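PDB 4ZXH: Abbfa_003403 from Acinetobacter baumannii, which is a four-domain nonribosomal peptide synthetase, with condensation, adenylation, carrier and thioesterase domains that probably activate and join building blocks and release the peptide product. Local coordinates for residues A[546-551]-A[556-561]; A[1136-1141]-A[1244-1249]. One frame throughout, in Å; residues are numbered along the deposited sequence.

Contact 1: residues A[546-551]-A[556-561]; sequences AAILGI and AAYVPL
In the beta-alpha-beta unit formed by strand 533-537, helix 543-553 and strand 557-560 of the adenylation domain, Ile548 and Ile551 of the helix meet Ala556 and Tyr558 where the chain turns back into the second strand. The two short axes approach to 8.3 Å and run at 142° to each other. Ile548 lies over one face of the Tyr558 ring: its CD1 stands 3.7 Å from the ring centroid in a CH-pi contact, displaced toward the CZ rim, while CG2 of the same residue reaches Tyr558 CE1 at 3.5 Å. Tyr558 chi1 is 65°, which sets CG between the backbone N and the carbonyl carbon and stands the ring up beside the helix. One turn on, Ile551 uses both branches. The Ile551 side chain crosses that of Tyr558 at about a right angle, with CD1 3.8 Å from Tyr558 CB, and its CG2 packs 3.7 Å from Ala556 CB. Beside this packing, Ala556 N donates to Ile551 O at 3.0 Å, the donor tilted 21° from the carbonyl plane. The backbones of Ala557 and Val559 bond to Val534 of the first strand, and that of Tyr558 to Ala622 and Val624 of strand 621-627. The contact is thus almost wholly apolar and buried, with a single backbone bond joining the last turn of the helix to the residue before the strand.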
loop_
_atom_site.group_PDB
_atom_site.type_symbol
_atom_site.label_atom_id
_atom_site.label_comp_id
_atom_site.label_asym_id
_atom_site.label_seq_id
_atom_site.Cartn_x
_atom_site.Cartn_y
_atom_site.Cartn_z
ATOM N N ALA A 546 -15.092 -22.902 -43.918
ATOM C CA ALA A 546 -15.420 -24.041 -44.779
ATOM C C ALA A 546 -14.407 -25.194 -44.624
ATOM O O ALA A 546 -14.778 -26.367 -44.664
ATOM C CB ALA A 546 -15.501 -23.593 -46.223
ATOM N N ALA A 547 -13.135 -24.866 -44.425
ATOM C CA ALA A 547 -12.117 -25.897 -44.242
ATOM C C ALA A 547 -12.377 -26.701 -42.971
ATOM O O ALA A 547 -12.292 -27.930 -42.984
ATOM C CB ALA A 547 -10.723 -25.276 -44.207
ATOM N N ILE A 548 -12.687 -26.007 -41.877
ATOM C CA ILE A 548 -13.004 -26.680 -40.623
ATOM C C ILE A 548 -14.111 -27.704 -40.847
ATOM O O ILE A 548 -13.967 -28.882 -40.516
ATOM C CB ILE A 548 -13.483 -25.704 -39.526
ATOM C CG1 ILE A 548 -12.515 -24.523 -39.340
ATOM C CG2 ILE A 548 -13.745 -26.455 -38.236
ATOM C CD1 ILE A 548 -11.403 -24.734 -38.378
ATOM N N LEU A 549 -15.219 -27.251 -41.422
ATOM C CA LEU A 549 -16.386 -28.114 -41.529
ATOM C C LEU A 549 -16.169 -29.213 -42.548
ATOM O O LEU A 549 -16.709 -30.303 -42.400
ATOM C CB LEU A 549 -17.626 -27.295 -41.874
ATOM C CG LEU A 549 -18.093 -26.342 -40.764
ATOM C CD1 LEU A 549 -19.170 -25.394 -41.241
ATOM C CD2 LEU A 549 -18.599 -27.150 -39.586
ATOM N N GLY A 550 -15.367 -28.932 -43.572
ATOM C CA GLY A 550 -15.071 -29.917 -44.603
ATOM C C GLY A 550 -14.282 -31.056 -43.996
ATOM O O GLY A 550 -14.613 -32.229 -44.191
ATOM N N ILE A 551 -13.248 -30.701 -43.235
ATOM C CA ILE A 551 -12.422 -31.680 -42.540
ATOM C C ILE A 551 -13.268 -32.525 -41.591
ATOM O O ILE A 551 -13.119 -33.742 -41.518
ATOM C CB ILE A 551 -11.306 -30.998 -41.758
ATOM C CG1 ILE A 551 -10.294 -30.376 -42.714
ATOM C CG2 ILE A 551 -10.601 -31.998 -40.864
ATOM C CD1 ILE A 551 -9.442 -29.320 -42.047
ATOM N N ALA A 556 -12.564 -36.311 -40.072
ATOM C CA ALA A 556 -11.223 -36.073 -39.538
ATOM C C ALA A 556 -11.209 -34.979 -38.471
ATOM O O ALA A 556 -12.223 -34.317 -38.218
ATOM C CB ALA A 556 -10.258 -35.719 -40.661
ATOM N N ALA A 557 -10.052 -34.821 -37.835
ATOM C CA ALA A 557 -9.814 -33.763 -36.864
ATOM C C ALA A 557 -8.737 -32.870 -37.449
ATOM O O ALA A 557 -7.850 -33.360 -38.153
ATOM C CB ALA A 557 -9.384 -34.320 -35.537
ATOM N N TYR A 558 -8.804 -31.565 -37.193
ATOM C CA TYR A 558 -7.766 -30.703 -37.734
ATOM C C TYR A 558 -6.777 -30.297 -36.662
ATOM O O TYR A 558 -7.094 -30.254 -35.477
ATOM C CB TYR A 558 -8.361 -29.472 -38.420
ATOM C CG TYR A 558 -9.090 -28.524 -37.509
ATOM C CD1 TYR A 558 -10.434 -28.700 -37.230
ATOM C CD2 TYR A 558 -8.432 -27.442 -36.941
ATOM C CE1 TYR A 558 -11.106 -27.830 -36.399
ATOM C CE2 TYR A 558 -9.092 -26.557 -36.112
ATOM C CZ TYR A 558 -10.428 -26.752 -35.843
ATOM O OH TYR A 558 -11.085 -25.873 -35.011
ATOM N N VAL A 559 -5.558 -30.033 -37.104
ATOM C CA VAL A 559 -4.505 -29.497 -36.261
ATOM C C VAL A 559 -4.090 -28.123 -36.781
ATOM O O VAL A 559 -3.508 -28.021 -37.860
ATOM C CB VAL A 559 -3.308 -30.428 -36.253
ATOM C CG1 VAL A 559 -2.248 -29.924 -35.289
ATOM C CG2 VAL A 559 -3.764 -31.834 -35.905
ATOM N N PRO A 560 -4.414 -27.058 -36.032
ATOM C CA PRO A 560 -4.131 -25.696 -36.503
ATOM C C PRO A 560 -2.642 -25.398 -36.665
ATOM O O PRO A 560 -1.892 -25.434 -35.691
ATOM C CB PRO A 560 -4.733 -24.815 -35.405
ATOM C CG PRO A 560 -5.758 -25.659 -34.764
ATOM C CD PRO A 560 -5.191 -27.050 -34.784
ATOM N N LEU A 561 -2.227 -25.104 -37.891
ATOM C CA LEU A 561 -0.882 -24.607 -38.147
ATOM C C LEU A 561 -0.963 -23.196 -38.725
ATOM O O LEU A 561 -0.955 -23.005 -39.939
ATOM C CB LEU A 561 -0.134 -25.542 -39.091
ATOM C CG LEU A 561 -0.044 -26.976 -38.578
ATOM C CD1 LEU A 561 0.114 -27.935 -39.713
ATOM C CD2 LEU A 561 1.104 -27.103 -37.603
#

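Contact 2: residues A[1136-1141]-A[1244-1249]; sequences WCFGGA and LANGIA
Phe1138, just after the turn that holds Cys1137, reaches helix 1233-1251, meeting Asn1246 and Ala1249 with the far end of its ring. From CB the side chain leaves with CG anti to the backbone N (chi1 -178°), which carries the ring toward that helix. The contacts then fall on the outer carbons. CE2 comes to the amide of Asn1246, 3.9 Å from OD1 and equally near CG, and lies 4.0 Å from CB of that residue. CE1, on the other side of the ring, is 4.1 Å from the backbone O of Asn1246. CZ, at the tip, is 3.8 Å from that same O and 4.2 Å from Ala1249 CB, one turn further along the helix. Ring and amide planes are inclined by 43°, and no hydrogen bond joins the segments: these are van der Waals contacts alone. ND2 of Asn1246 donates to Ile1073 O, which should help fix the rotation of the amide beside the ring. Ile1111 of helix 1111-1125 touches both Phe1138 and Ala1249, so a third helix packs against the same ring and methyl. Phe1138 directly follows Cys1137, which has a positive phi at the turn from strand 1131-1136 into helix 1138-1152. With Gly1135 and Gly1139 flanking it in a GxCxG sequence, this is consistent with the nucleophile elbow of an alpha/beta-hydrolase thioesterase, where Cys1137 probably forms a triad with His1297 and Asp1164.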
loop_
_atom_site.group_PDB
_atom_site.type_symbol
_atom_site.label_atom_id
_atom_site.label_comp_id
_atom_site.label_asym_id
_atom_site.label_seq_id
_atom_site.Cartn_x
_atom_site.Cartn_y
_atom_site.Cartn_z
ATOM N N TRP A 1136 33.976 31.421 5.916
ATOM C CA TRP A 1136 34.782 30.941 4.823
ATOM C C TRP A 1136 34.703 32.010 3.755
ATOM O O TRP A 1136 33.641 32.589 3.549
ATOM C CB TRP A 1136 34.288 29.577 4.310
ATOM C CG TRP A 1136 34.839 29.285 2.963
ATOM C CD1 TRP A 1136 36.125 28.934 2.662
ATOM C CD2 TRP A 1136 34.142 29.359 1.720
ATOM N NE1 TRP A 1136 36.267 28.762 1.303
ATOM C CE2 TRP A 1136 35.063 29.027 0.698
ATOM C CE3 TRP A 1136 32.823 29.669 1.361
ATOM C CZ2 TRP A 1136 34.713 29.005 -0.653
ATOM C CZ3 TRP A 1136 32.470 29.642 0.004
ATOM C CH2 TRP A 1136 33.415 29.322 -0.978
ATOM N N CYS A 1137 35.813 32.302 3.091
ATOM C CA CYS A 1137 35.798 33.309 2.025
ATOM C C CYS A 1137 35.216 34.648 2.538
ATOM O O CYS A 1137 35.632 35.169 3.580
ATOM C CB CYS A 1137 34.999 32.779 0.822
ATOM S SG CYS A 1137 35.120 33.727 -0.730
ATOM N N PHE A 1138 34.234 35.175 1.821
ATOM C CA PHE A 1138 33.598 36.454 2.143
ATOM C C PHE A 1138 32.990 36.485 3.560
ATOM O O PHE A 1138 32.934 37.538 4.205
ATOM C CB PHE A 1138 32.547 36.739 1.080
ATOM C CG PHE A 1138 31.840 38.042 1.233
ATOM C CD1 PHE A 1138 32.495 39.234 0.999
ATOM C CD2 PHE A 1138 30.486 38.072 1.552
ATOM C CE1 PHE A 1138 31.827 40.441 1.124
ATOM C CE2 PHE A 1138 29.810 39.270 1.668
ATOM C CZ PHE A 1138 30.481 40.456 1.454
ATOM N N GLY A 1139 32.561 35.325 4.055
ATOM C CA GLY A 1139 32.127 35.216 5.442
ATOM C C GLY A 1139 33.141 35.796 6.431
ATOM O O GLY A 1139 32.770 36.534 7.345
ATOM N N GLY A 1140 34.419 35.462 6.237
ATOM C CA GLY A 1140 35.503 36.067 6.990
ATOM C C GLY A 1140 35.475 37.590 6.986
ATOM O O GLY A 1140 35.713 38.210 8.033
ATOM N N ALA A 1141 35.171 38.199 5.833
ATOM C CA ALA A 1141 35.114 39.666 5.736
ATOM C C ALA A 1141 33.933 40.256 6.521
ATOM O O ALA A 1141 34.076 41.279 7.177
ATOM C CB ALA A 1141 35.048 40.098 4.306
ATOM N N LEU A 1244 24.644 38.818 -6.392
ATOM C CA LEU A 1244 25.041 40.131 -6.913
ATOM C C LEU A 1244 25.214 41.128 -5.774
ATOM O O LEU A 1244 26.117 41.954 -5.811
ATOM C CB LEU A 1244 24.021 40.667 -7.932
ATOM C CG LEU A 1244 23.946 39.906 -9.262
ATOM C CD1 LEU A 1244 22.810 40.401 -10.099
ATOM C CD2 LEU A 1244 25.244 39.990 -10.038
ATOM N N ALA A 1245 24.349 41.035 -4.764
ATOM C CA ALA A 1245 24.328 41.987 -3.657
ATOM C C ALA A 1245 25.595 41.880 -2.835
ATOM O O ALA A 1245 26.210 42.886 -2.457
ATOM C CB ALA A 1245 23.122 41.755 -2.790
ATOM N N ASN A 1246 25.996 40.643 -2.565
ATOM C CA ASN A 1246 27.229 40.418 -1.832
ATOM C C ASN A 1246 28.423 40.870 -2.657
ATOM O O ASN A 1246 29.408 41.364 -2.105
ATOM C CB ASN A 1246 27.350 38.954 -1.434
ATOM C CG ASN A 1246 26.443 38.596 -0.262
ATOM O OD1 ASN A 1246 26.073 39.460 0.547
ATOM N ND2 ASN A 1246 26.093 37.314 -0.155
ATOM N N GLY A 1247 28.324 40.735 -3.981
ATOM C CA GLY A 1247 29.383 41.206 -4.860
ATOM C C GLY A 1247 29.622 42.701 -4.714
ATOM O O GLY A 1247 30.742 43.143 -4.475
ATOM N N ILE A 1248 28.554 43.475 -4.873
ATOM C CA ILE A 1248 28.577 44.915 -4.688
ATOM C C ILE A 1248 29.051 45.279 -3.278
ATOM O O ILE A 1248 29.743 46.283 -3.088
ATOM C CB ILE A 1248 27.182 45.502 -4.936
ATOM C CG1 ILE A 1248 26.726 45.187 -6.357
ATOM C CG2 ILE A 1248 27.179 46.965 -4.739
ATOM C CD1 ILE A 1248 25.268 45.565 -6.627
ATOM N N ALA A 1249 28.692 44.460 -2.287
ATOM C CA ALA A 1249 29.119 44.731 -0.926
ATOM C C ALA A 1249 30.631 44.597 -0.838
ATOM O O ALA A 1249 31.315 45.479 -0.302
ATOM C CB ALA A 1249 28.440 43.803 0.052
#

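Both contacts are buried and have no exposed residue among those that touch, yet they belong to different domains, with centres about 89 Å apart and no element in common. Contact 1 is local: four residues separate its segments, a helix and the strand that follows it, which runs parallel to strand 533-537, and a backbone hydrogen bond accompanies the methyl-to-ring packing. Contact 2 joins segments 103 residues apart in sequence, buries less surface (122 against 272 Å²), and has no hydrogen bond across it. Each turns on one aromatic ring, but contact 1 presents a ring face to isoleucine methyls, whereas contact 2 brings outer ring carbons to an amide, a carbonyl oxygen and a methyl beside the probable thioesterase nucleophile.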